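Membrane attack complex assembly inhibitor BGA71 (Borreliella bavariensis, PDB 6FMH) inhibits assembly of the complement membrane attack complex and is an outer surface protein of a Lyme disease spirochaete. Local coordinates at residues A[73-78]-A[157-162]. Sequence-based numbering, arbitrary orientation.
Sequences KQKINT and ETIDDY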
# COMPACT_ATOMS: atom_id res chain seq x y z
N LYS A 73 11.32 -22.85 2.56
CA LYS A 73 10.25 -23.60 3.19
C LYS A 73 10.70 -24.36 4.44
O LYS A 73 9.99 -24.42 5.45
CB LYS A 73 9.62 -24.57 2.16
CG LYS A 73 8.48 -23.95 1.34
CD LYS A 73 7.75 -24.86 0.34
CE LYS A 73 8.69 -25.67 -0.58
NZ LYS A 73 7.93 -26.73 -1.29
N GLN A 74 11.87 -24.95 4.40
CA GLN A 74 12.33 -25.73 5.52
C GLN A 74 12.49 -24.90 6.80
O GLN A 74 11.92 -25.21 7.83
CB GLN A 74 13.65 -26.40 5.16
CG GLN A 74 13.90 -27.53 6.07
CD GLN A 74 14.70 -28.61 5.53
OE1 GLN A 74 14.90 -28.74 4.31
NE2 GLN A 74 15.08 -29.51 6.44
N LYS A 75 13.22 -23.83 6.65
CA LYS A 75 13.37 -22.85 7.70
C LYS A 75 12.04 -22.30 8.25
O LYS A 75 11.88 -22.16 9.46
CB LYS A 75 14.22 -21.70 7.17
CG LYS A 75 15.66 -22.14 6.90
CD LYS A 75 16.50 -20.97 6.44
CE LYS A 75 17.97 -21.34 6.41
NZ LYS A 75 18.80 -20.21 6.92
N ILE A 76 11.10 -22.02 7.36
CA ILE A 76 9.82 -21.51 7.77
C ILE A 76 9.10 -22.56 8.58
O ILE A 76 8.33 -22.24 9.49
CB ILE A 76 8.95 -21.15 6.54
CG1 ILE A 76 9.49 -19.94 5.81
CG2 ILE A 76 7.49 -20.87 6.93
CD1 ILE A 76 8.99 -19.83 4.39
N ASN A 77 9.23 -23.80 8.15
CA ASN A 77 8.57 -24.89 8.86
C ASN A 77 9.13 -25.06 10.25
O ASN A 77 8.41 -25.35 11.18
CB ASN A 77 8.70 -26.21 8.07
CG ASN A 77 7.70 -26.33 6.95
OD1 ASN A 77 8.10 -26.63 5.83
ND2 ASN A 77 6.42 -26.12 7.21
N THR A 78 10.43 -24.90 10.38
CA THR A 78 11.08 -24.98 11.70
C THR A 78 10.57 -23.90 12.63
O THR A 78 10.32 -24.15 13.83
CB THR A 78 12.58 -24.78 11.52
OG1 THR A 78 13.02 -25.65 10.46
CG2 THR A 78 13.33 -25.09 12.76
N GLU A 157 20.05 -17.26 13.06
CA GLU A 157 20.81 -17.77 14.18
C GLU A 157 19.91 -18.62 15.12
O GLU A 157 20.32 -19.64 15.66
CB GLU A 157 21.49 -16.65 14.98
CG GLU A 157 21.82 -17.23 16.32
CD GLU A 157 22.20 -16.26 17.35
OE1 GLU A 157 21.76 -15.13 17.29
OE2 GLU A 157 22.94 -16.63 18.24
N THR A 158 18.67 -18.22 15.25
CA THR A 158 17.72 -18.96 16.03
C THR A 158 17.30 -20.30 15.39
O THR A 158 17.30 -21.33 16.07
CB THR A 158 16.53 -18.07 16.26
OG1 THR A 158 16.90 -17.05 17.18
CG2 THR A 158 15.33 -18.84 16.83
N ILE A 159 17.03 -20.31 14.09
CA ILE A 159 16.76 -21.54 13.36
C ILE A 159 17.93 -22.53 13.51
O ILE A 159 17.72 -23.72 13.76
CB ILE A 159 16.52 -21.31 11.85
CG1 ILE A 159 15.31 -20.35 11.60
CG2 ILE A 159 16.38 -22.64 11.12
CD1 ILE A 159 13.95 -20.84 12.04
N ASP A 160 19.15 -22.05 13.30
CA ASP A 160 20.30 -22.90 13.46
C ASP A 160 20.41 -23.43 14.90
O ASP A 160 20.66 -24.61 15.10
CB ASP A 160 21.55 -22.12 13.16
CG ASP A 160 21.66 -21.72 11.77
OD1 ASP A 160 20.79 -22.09 10.94
OD2 ASP A 160 22.63 -21.00 11.50
N ASP A 161 20.29 -22.52 15.87
CA ASP A 161 20.35 -22.91 17.28
C ASP A 161 19.34 -23.97 17.61
O ASP A 161 19.62 -24.90 18.34
CB ASP A 161 20.12 -21.68 18.18
CG ASP A 161 21.39 -20.87 18.42
OD1 ASP A 161 22.50 -21.28 18.01
OD2 ASP A 161 21.27 -19.79 19.03
N TYR A 162 18.16 -23.82 17.05
CA TYR A 162 17.09 -24.78 17.29
C TYR A 162 17.44 -26.16 16.75
O TYR A 162 17.28 -27.16 17.44
CB TYR A 162 15.79 -24.29 16.65
CG TYR A 162 14.58 -25.15 16.95
CD1 TYR A 162 13.88 -24.99 18.15
CD2 TYR A 162 14.11 -26.11 16.02
CE1 TYR A 162 12.77 -25.78 18.43
CE2 TYR A 162 13.01 -26.87 16.29
CZ TYR A 162 12.36 -26.71 17.49
OH TYR A 162 11.26 -27.47 17.78
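Thr78 turns its methyl CG2 opposite the backbone N, its OG1 lying beside that nitrogen (chi1 -49°), while Tyr162 swings its ring away from its own N (chi1 -174°); together these rotations bring methyl and phenol into contact. The setting is the all-helical BbCRASP-1-type fold, in which segment 73-78, at the start of helix 73-88, crosses segment 157-162, near the end of helix 127-163, at 74°. With the axes of the two segments 10.3 Å apart, no hydrogen bond joins them, and the gap is closed by apolar side-chain groups and the Lys75 carbonyl, a good example of how steeply crossed helices meet over a small patch. Ile159 fills the middle: its CD1 reaches the carbonyl of Lys75, 3.6 Å from the O, and also lies near Thr78 CB, while Leu69 and Leu79 extend its apolar surroundings. The aliphatic part of Lys75 runs alongside, its CG 4.3 Å from Ile159 CG2, and its NZ is hydrogen-bonded to Asn156. Asp160 OD1, 4.9 Å from Lys75 NZ, may add a mild electrostatic attraction. The rotation of Thr78 is fixed within its own helix, where OG1 donates to Gln74 O from above the carbonyl plane, and the same oxygen also accepts from Thr78 N. At the far end of its ring, Tyr162 is tied through OH to Glu81 of helix 73-88; Thr78 CG2 meets that ring obliquely, 3.5 Å from Tyr162 CD2.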